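Local coordinates for protein translation initiation inhibitor (Streptococcus pyogenes, PDB 2EWC) that is of unknown function but belongs to the highly conserved YjgF family and may act as a translation initiation inhibitor, at residues Ala21-Tyr26 with Val117-His122; Lys2-Tyr7 with Gly17-Gly22. All blocks are in the same frame, centred on the assembly; numbering follows the deposited sequence.

In the fold
From the N terminus, strand 5-10 runs out along the edge of the sheet within this chain and returns as strand 15-21, and interaction 2 (2-7 with 17-22) closes this hairpin. The chain then turns tightly at G22 and D23 into strand 24-30; A21 and G22 are common to both contacts. Interaction 1 (21-26 with 117-122) joins the start of that strand to the end of strand 112-119, closing a long loop that contains both helices. The two loops follow one another without nesting. Y26 probably bonds through N to V19 O, so together the contacts tie four neighbouring strands, 5-10, 15-21, 24-30 and 112-119, into one sheet.

Interaction 1: residues Ala21-Tyr26 with Val117-His122; sequences AGDFYY and VAYSKH
F24, Y25 and Y26 pair with Y119, A118 and V117 in an antiparallel strand contact in the middle of the mixed sheet, and beyond the strands D23 clasps the C-terminal tail. Y25 and A118 form the hydrogen-bonded pair, with A118 N to Y25 O at 2.8 Å and Y25 N to A118 O at 2.9 Å. Two residues along, past the non-hydrogen-bonded pair F24 and Y119, S120 N donates to D23 O.

D23 suits the turn because its short carboxylate can hold the tail twice by one oxygen. OD1 accepts H122 N at 2.9 Å from above the carboxylate plane and H122 ND1 at 3.0 Å nearly along its C-O axis, so backbone and ring of the histidine are fixed together. G22, with positive phi, takes the bend of the type II' turn from A21 to F24.

On the F24 side of the sheet, Y119 CD1 lies over one face of the F24 ring, 3.4 Å from CZ, with the planes 54° apart. V117 has CG1 anti to its backbone N (chi1 -173°), which places that methyl at the F24 edge while CG2 meets Y26 CE1 at 3.9 Å. On the other side, the small A118 packs its CB against Y25 CB, and Y25 OH approaches the H122 ring at its edge, 3.2 Å from CE1.

Strands 15-21 and 63-70 flank the pair within the sheet. Y25 also packs on V56 and L58, whereas F24 meets F24 of each of two neighbouring subunits.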
ATOM      1  N   ALA B  21      20.524 -40.972   9.890  1.00 30.03           N
ATOM      2  CA  ALA B  21      19.197 -41.529   9.800  1.00 29.21           C
ATOM      3  C   ALA B  21      18.868 -41.598   8.325  1.00 29.27           C
ATOM      4  O   ALA B  21      18.457 -40.607   7.728  1.00 27.58           O
ATOM      5  CB  ALA B  21      18.186 -40.616  10.534  1.00 29.48           C
ATOM      6  N   GLY B  22      19.082 -42.765   7.713  1.00 29.71           N
ATOM      7  CA  GLY B  22      18.877 -42.899   6.268  1.00 30.19           C
ATOM      8  C   GLY B  22      19.792 -41.970   5.486  1.00 30.80           C
ATOM      9  O   GLY B  22      21.009 -42.076   5.591  1.00 30.70           O
ATOM     10  N   ASP B  23      19.199 -41.049   4.716  1.00 31.02           N
ATOM     11  CA  ASP B  23      19.959 -40.121   3.868  1.00 31.10           C
ATOM     12  C   ASP B  23      20.296 -38.798   4.579  1.00 31.01           C
ATOM     13  O   ASP B  23      20.948 -37.925   3.986  1.00 31.22           O
ATOM     14  CB  ASP B  23      19.181 -39.828   2.573  1.00 30.47           C
ATOM     15  CG  ASP B  23      19.051 -41.055   1.659  1.00 32.80           C
ATOM     16  OD1 ASP B  23      19.899 -41.994   1.741  1.00 31.16           O
ATOM     17  OD2 ASP B  23      18.105 -41.059   0.831  1.00 31.49           O
ATOM     18  N   PHE B  24      19.840 -38.650   5.827  1.00 30.55           N
ATOM     19  CA  PHE B  24      19.979 -37.388   6.578  1.00 29.92           C
ATOM     20  C   PHE B  24      20.871 -37.499   7.795  1.00 30.49           C
ATOM     21  O   PHE B  24      20.939 -38.552   8.426  1.00 29.67           O
ATOM     22  CB  PHE B  24      18.612 -36.836   6.943  1.00 29.47           C
ATOM     23  CG  PHE B  24      17.854 -36.314   5.748  1.00 29.73           C
ATOM     24  CD1 PHE B  24      17.970 -34.980   5.363  1.00 30.91           C
ATOM     25  CD2 PHE B  24      17.098 -37.176   4.958  1.00 30.66           C
ATOM     26  CE1 PHE B  24      17.295 -34.500   4.235  1.00 32.00           C
ATOM     27  CE2 PHE B  24      16.430 -36.706   3.824  1.00 30.38           C
ATOM     28  CZ  PHE B  24      16.523 -35.363   3.471  1.00 29.79           C
ATOM     29  N   TYR B  25      21.601 -36.414   8.078  1.00 30.39           N
ATOM     30  CA  TYR B  25      22.579 -36.401   9.145  1.00 30.39           C
ATOM     31  C   TYR B  25      22.302 -35.211  10.023  1.00 30.66           C
ATOM     32  O   TYR B  25      22.229 -34.089   9.524  1.00 31.64           O
ATOM     33  CB  TYR B  25      23.989 -36.326   8.578  1.00 30.97           C
ATOM     34  CG  TYR B  25      24.335 -37.507   7.715  1.00 32.35           C
ATOM     35  CD1 TYR B  25      25.094 -38.546   8.221  1.00 31.84           C
ATOM     36  CD2 TYR B  25      23.861 -37.604   6.400  1.00 32.34           C
ATOM     37  CE1 TYR B  25      25.401 -39.654   7.436  1.00 34.13           C
ATOM     38  CE2 TYR B  25      24.162 -38.712   5.608  1.00 33.26           C
ATOM     39  CZ  TYR B  25      24.932 -39.726   6.142  1.00 32.69           C
ATOM     40  OH  TYR B  25      25.245 -40.819   5.387  1.00 34.12           O
ATOM     41  N   TYR B  26      22.129 -35.456  11.317  1.00 30.00           N
ATOM     42  CA  TYR B  26      21.767 -34.405  12.270  1.00 30.58           C
ATOM     43  C   TYR B  26      22.948 -34.081  13.177  1.00 30.58           C
ATOM     44  O   TYR B  26      23.430 -34.935  13.912  1.00 29.95           O
ATOM     45  CB  TYR B  26      20.557 -34.829  13.104  1.00 30.13           C
ATOM     46  CG  TYR B  26      19.345 -34.977  12.246  1.00 30.08           C
ATOM     47  CD1 TYR B  26      18.425 -33.937  12.142  1.00 30.16           C
ATOM     48  CD2 TYR B  26      19.142 -36.134  11.482  1.00 28.67           C
ATOM     49  CE1 TYR B  26      17.337 -34.040  11.312  1.00 31.30           C
ATOM     50  CE2 TYR B  26      18.047 -36.241  10.659  1.00 29.66           C
ATOM     51  CZ  TYR B  26      17.145 -35.194  10.586  1.00 29.50           C
ATOM     52  OH  TYR B  26      16.054 -35.273   9.758  1.00 30.43           O
ATOM     53  N   VAL B 117      21.468 -29.805   9.600  1.00 29.68           N
ATOM     54  CA  VAL B 117      21.127 -31.049   8.953  1.00 29.40           C
ATOM     55  C   VAL B 117      22.011 -31.159   7.687  1.00 29.24           C
ATOM     56  O   VAL B 117      22.189 -30.182   6.976  1.00 29.02           O
ATOM     57  CB  VAL B 117      19.608 -31.074   8.557  1.00 29.54           C
ATOM     58  CG1 VAL B 117      19.213 -32.436   8.029  1.00 28.06           C
ATOM     59  CG2 VAL B 117      18.700 -30.680   9.755  1.00 28.47           C
ATOM     60  N   ALA B 118      22.566 -32.335   7.427  1.00 29.44           N
ATOM     61  CA  ALA B 118      23.254 -32.621   6.157  1.00 30.10           C
ATOM     62  C   ALA B 118      22.555 -33.760   5.381  1.00 30.86           C
ATOM     63  O   ALA B 118      21.735 -34.489   5.945  1.00 30.87           O
ATOM     64  CB  ALA B 118      24.722 -32.952   6.408  1.00 28.95           C
ATOM     65  N   TYR B 119      22.888 -33.925   4.098  1.00 31.33           N
ATOM     66  CA  TYR B 119      22.219 -34.923   3.281  1.00 32.02           C
ATOM     67  C   TYR B 119      23.197 -35.628   2.359  1.00 33.37           C
ATOM     68  O   TYR B 119      24.131 -35.010   1.833  1.00 33.10           O
ATOM     69  CB  TYR B 119      21.136 -34.254   2.448  1.00 31.88           C
ATOM     70  CG  TYR B 119      20.457 -35.134   1.401  1.00 32.37           C
ATOM     71  CD1 TYR B 119      19.399 -35.971   1.752  1.00 31.78           C
ATOM     72  CD2 TYR B 119      20.845 -35.094   0.059  1.00 32.64           C
ATOM     73  CE1 TYR B 119      18.743 -36.751   0.818  1.00 30.99           C
ATOM     74  CE2 TYR B 119      20.185 -35.890  -0.911  1.00 33.14           C
ATOM     75  CZ  TYR B 119      19.128 -36.715  -0.502  1.00 31.98           C
ATOM     76  OH  TYR B 119      18.450 -37.511  -1.396  1.00 32.16           O
ATOM     77  N   SER B 120      22.952 -36.919   2.155  1.00 34.36           N
ATOM     78  CA  SER B 120      23.714 -37.720   1.223  1.00 36.25           C
ATOM     79  C   SER B 120      22.894 -38.953   0.822  1.00 37.60           C
ATOM     80  O   SER B 120      22.666 -39.853   1.635  1.00 37.72           O
ATOM     81  CB  SER B 120      25.046 -38.137   1.834  1.00 35.38           C
ATOM     82  OG  SER B 120      25.852 -38.734   0.844  1.00 36.11           O
ATOM     83  N   LYS B 121      22.456 -38.971  -0.429  1.00 39.20           N
ATOM     84  CA  LYS B 121      21.603 -40.045  -0.959  1.00 41.70           C
ATOM     85  C   LYS B 121      22.310 -41.408  -1.045  1.00 42.70           C
ATOM     86  O   LYS B 121      23.375 -41.517  -1.650  1.00 42.27           O
ATOM     87  CB  LYS B 121      21.036 -39.631  -2.334  1.00 41.96           C
ATOM     88  CG  LYS B 121      20.302 -40.721  -3.140  1.00 42.97           C
ATOM     89  CD  LYS B 121      19.050 -41.213  -2.439  1.00 44.92           C
ATOM     90  CE  LYS B 121      18.323 -42.278  -3.263  1.00 46.03           C
ATOM     91  NZ  LYS B 121      17.452 -41.671  -4.301  1.00 47.87           N
ATOM     92  N   HIS B 122      21.712 -42.426  -0.419  1.00 44.41           N
ATOM     93  CA  HIS B 122      22.095 -43.841  -0.642  1.00 46.77           C
ATOM     94  C   HIS B 122      21.154 -44.544  -1.643  1.00 46.86           C
ATOM     95  O   HIS B 122      21.608 -45.289  -2.530  1.00 47.51           O
ATOM     96  CB  HIS B 122      22.137 -44.636   0.674  1.00 47.34           C
ATOM     97  CG  HIS B 122      23.016 -44.025   1.721  1.00 49.62           C
ATOM     98  ND1 HIS B 122      22.543 -43.133   2.665  1.00 51.68           N
ATOM     99  CD2 HIS B 122      24.339 -44.170   1.972  1.00 51.38           C
ATOM    100  CE1 HIS B 122      23.536 -42.754   3.451  1.00 51.67           C
ATOM    101  NE2 HIS B 122      24.635 -43.375   3.054  1.00 53.38           N
TER
HETATM  102  O   HOH W   1      16.783 -39.222  -0.334  1.00 32.03           O

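Interaction 2: residues Lys2-Tyr7 with Gly17-Gly22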
ATOM      1  N   LYS B   2      21.403 -52.206  12.921  1.00 60.74           N
ATOM      2  CA  LYS B   2      20.697 -51.034  13.459  1.00 59.24           C
ATOM      3  C   LYS B   2      20.501 -50.016  12.335  1.00 56.79           C
ATOM      4  O   LYS B   2      21.374 -49.866  11.481  1.00 57.27           O
ATOM      5  CB  LYS B   2      21.449 -50.424  14.666  1.00 59.47           C
ATOM      6  CG  LYS B   2      22.760 -49.676  14.341  1.00 60.22           C
ATOM      7  CD  LYS B   2      23.577 -49.332  15.605  1.00 60.77           C
ATOM      8  CE  LYS B   2      24.731 -50.322  15.872  1.00 63.24           C
ATOM      9  NZ  LYS B   2      24.309 -51.760  15.877  1.00 63.59           N
ATOM     10  N   THR B   3      19.353 -49.343  12.310  1.00 53.55           N
ATOM     11  CA  THR B   3      19.102 -48.360  11.259  1.00 50.54           C
ATOM     12  C   THR B   3      19.750 -47.005  11.600  1.00 48.17           C
ATOM     13  O   THR B   3      20.534 -46.478  10.824  1.00 48.01           O
ATOM     14  CB  THR B   3      17.606 -48.223  10.928  1.00 50.72           C
ATOM     15  OG1 THR B   3      16.860 -48.085  12.142  1.00 50.55           O
ATOM     16  CG2 THR B   3      17.098 -49.458  10.146  1.00 51.15           C
ATOM     17  N   ILE B   4      19.467 -46.476  12.785  1.00 45.19           N
ATOM     18  CA  ILE B   4      20.040 -45.205  13.210  1.00 42.17           C
ATOM     19  C   ILE B   4      21.472 -45.419  13.715  1.00 41.08           C
ATOM     20  O   ILE B   4      21.713 -46.257  14.575  1.00 40.27           O
ATOM     21  CB  ILE B   4      19.169 -44.527  14.295  1.00 41.86           C
ATOM     22  CG1 ILE B   4      17.767 -44.245  13.749  1.00 39.22           C
ATOM     23  CG2 ILE B   4      19.846 -43.246  14.804  1.00 40.61           C
ATOM     24  CD1 ILE B   4      16.735 -43.974  14.821  1.00 36.72           C
ATOM     25  N   ARG B   5      22.417 -44.677  13.154  1.00 39.60           N
ATOM     26  CA  ARG B   5      23.779 -44.735  13.642  1.00 39.38           C
ATOM     27  C   ARG B   5      24.115 -43.442  14.346  1.00 38.21           C
ATOM     28  O   ARG B   5      23.787 -42.362  13.852  1.00 38.02           O
ATOM     29  CB  ARG B   5      24.747 -45.002  12.498  1.00 39.72           C
ATOM     30  CG  ARG B   5      24.425 -46.256  11.699  1.00 43.16           C
ATOM     31  CD  ARG B   5      25.106 -46.178  10.343  1.00 50.02           C
ATOM     32  NE  ARG B   5      25.488 -47.496   9.835  1.00 53.90           N
ATOM     33  CZ  ARG B   5      26.524 -48.207  10.279  1.00 55.99           C
ATOM     34  NH1 ARG B   5      27.311 -47.750  11.252  1.00 56.26           N
ATOM     35  NH2 ARG B   5      26.769 -49.397   9.752  1.00 58.71           N
ATOM     36  N   ARG B   6      24.773 -43.561  15.493  1.00 37.13           N
ATOM     37  CA  ARG B   6      25.132 -42.419  16.319  1.00 36.99           C
ATOM     38  C   ARG B   6      26.669 -42.284  16.420  1.00 36.99           C
ATOM     39  O   ARG B   6      27.334 -43.212  16.866  1.00 37.18           O
ATOM     40  CB  ARG B   6      24.476 -42.570  17.698  1.00 36.50           C
ATOM     41  CG  ARG B   6      22.929 -42.542  17.634  1.00 36.69           C
ATOM     42  CD  ARG B   6      22.276 -43.053  18.915  1.00 37.71           C
ATOM     43  NE  ARG B   6      20.858 -42.677  18.980  1.00 41.36           N
ATOM     44  CZ  ARG B   6      19.848 -43.440  18.560  1.00 43.20           C
ATOM     45  NH1 ARG B   6      18.602 -42.993  18.667  1.00 44.40           N
ATOM     46  NH2 ARG B   6      20.073 -44.651  18.045  1.00 43.12           N
ATOM     47  N   TYR B   7      27.215 -41.143  15.998  1.00 36.15           N
ATOM     48  CA  TYR B   7      28.674 -40.925  15.956  1.00 36.02           C
ATOM     49  C   TYR B   7      29.075 -39.816  16.909  1.00 35.74           C
ATOM     50  O   TYR B   7      28.249 -38.967  17.224  1.00 35.27           O
ATOM     51  CB  TYR B   7      29.118 -40.495  14.560  1.00 36.46           C
ATOM     52  CG  TYR B   7      28.825 -41.472  13.451  1.00 36.44           C
ATOM     53  CD1 TYR B   7      29.829 -42.284  12.932  1.00 38.63           C
ATOM     54  CD2 TYR B   7      27.552 -41.551  12.888  1.00 36.60           C
ATOM     55  CE1 TYR B   7      29.557 -43.182  11.885  1.00 39.47           C
ATOM     56  CE2 TYR B   7      27.270 -42.437  11.853  1.00 38.17           C
ATOM     57  CZ  TYR B   7      28.269 -43.251  11.363  1.00 37.95           C
ATOM     58  OH  TYR B   7      27.985 -44.112  10.337  1.00 38.35           O
ATOM     59  N   GLY B  17      26.945 -36.393  18.688  1.00 30.04           N
ATOM     60  CA  GLY B  17      27.520 -35.327  17.869  1.00 29.04           C
ATOM     61  C   GLY B  17      26.927 -35.305  16.472  1.00 29.03           C
ATOM     62  O   GLY B  17      26.654 -34.245  15.922  1.00 28.32           O
ATOM     63  N   LEU B  18      26.730 -36.486  15.900  1.00 28.84           N
ATOM     64  CA  LEU B  18      26.135 -36.608  14.585  1.00 29.56           C
ATOM     65  C   LEU B  18      25.301 -37.892  14.533  1.00 29.52           C
ATOM     66  O   LEU B  18      25.825 -38.995  14.781  1.00 29.92           O
ATOM     67  CB  LEU B  18      27.223 -36.685  13.504  1.00 30.24           C
ATOM     68  CG  LEU B  18      26.673 -36.897  12.090  1.00 31.58           C
ATOM     69  CD1 LEU B  18      26.139 -35.585  11.550  1.00 33.36           C
ATOM     70  CD2 LEU B  18      27.705 -37.477  11.152  1.00 35.11           C
ATOM     71  N   VAL B  19      24.026 -37.754  14.185  1.00 29.09           N
ATOM     72  CA  VAL B  19      23.131 -38.892  14.071  1.00 28.65           C
ATOM     73  C   VAL B  19      22.857 -39.090  12.597  1.00 30.19           C
ATOM     74  O   VAL B  19      22.484 -38.142  11.908  1.00 30.77           O
ATOM     75  CB  VAL B  19      21.810 -38.673  14.799  1.00 28.27           C
ATOM     76  CG1 VAL B  19      20.896 -39.895  14.634  1.00 27.71           C
ATOM     77  CG2 VAL B  19      22.028 -38.380  16.267  1.00 27.13           C
ATOM     78  N   GLU B  20      23.091 -40.308  12.101  1.00 30.62           N
ATOM     79  CA  GLU B  20      22.787 -40.661  10.726  1.00 31.37           C
ATOM     80  C   GLU B  20      21.461 -41.416  10.732  1.00 30.98           C
ATOM     81  O   GLU B  20      21.303 -42.383  11.481  1.00 31.15           O
ATOM     82  CB  GLU B  20      23.907 -41.547  10.159  1.00 31.80           C
ATOM     83  CG  GLU B  20      23.651 -42.115   8.753  1.00 32.93           C
ATOM     84  CD  GLU B  20      24.574 -43.306   8.426  1.00 34.41           C
ATOM     85  OE1 GLU B  20      25.754 -43.314   8.844  1.00 37.52           O
ATOM     86  OE2 GLU B  20      24.102 -44.244   7.755  1.00 39.23           O
ATOM     87  N   ALA B  21      20.524 -40.972   9.890  1.00 30.03           N
ATOM     88  CA  ALA B  21      19.197 -41.529   9.800  1.00 29.21           C
ATOM     89  C   ALA B  21      18.868 -41.598   8.325  1.00 29.27           C
ATOM     90  O   ALA B  21      18.457 -40.607   7.728  1.00 27.58           O
ATOM     91  CB  ALA B  21      18.186 -40.616  10.534  1.00 29.48           C
ATOM     92  N   GLY B  22      19.082 -42.765   7.713  1.00 29.71           N
ATOM     93  CA  GLY B  22      18.877 -42.899   6.268  1.00 30.19           C
ATOM     94  C   GLY B  22      19.792 -41.970   5.486  1.00 30.80           C
ATOM     95  O   GLY B  22      21.009 -42.076   5.591  1.00 30.70           O
TER
HETATM   96  O   HOH W   2      20.346 -44.898   9.013  1.00 40.32           O
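The antiparallel hairpin of strands 5-10 and 15-21 brings R5 opposite E20, R6 opposite V19 and Y7 opposite L18. R5 and E20 exchange both backbone bonds, the shorter from E20 N to R5 O at 2.8 Å. Y7 N also reaches L18 O at 2.8 Å, but the return bond from L18 N to Y7 O stretches to 3.2 Å. There G17 and L18 both face Y7 in a classic beta bulge, at the corner where the chain changes direction.

The side chains of R5, Y7 and E20 share one side of the hairpin. With chi1 at 174° the E20 chain leaves on the side away from its own nitrogen and, extended beyond CG, brings the carboxylate across to Y7. The phenol hydroxyl donates to it, Y7 OH to E20 OE1 at 2.8 Å, nearly along the C-O axis, with ring and carboxylate only 18° apart in plane. R5 runs alongside E20, its CD 3.3 Å from OE1; the opposite charges remain beyond salt-bridge range, so any attraction is probably modest.

On the other side, I4 CG2 touches V19 CG1 at 3.5 Å, and the same methyl lies over one face of the R6 guanidinium. Branched apolar side chains suit this side because I4 and V19 also pack on the second subunit, where R6 NH1 bonds to D61 O of that subunit.

Paired backbone bonds interrupted by a two-to-one step are typical of a bulged beta hairpin, here forming an edge of the sheet within this chain.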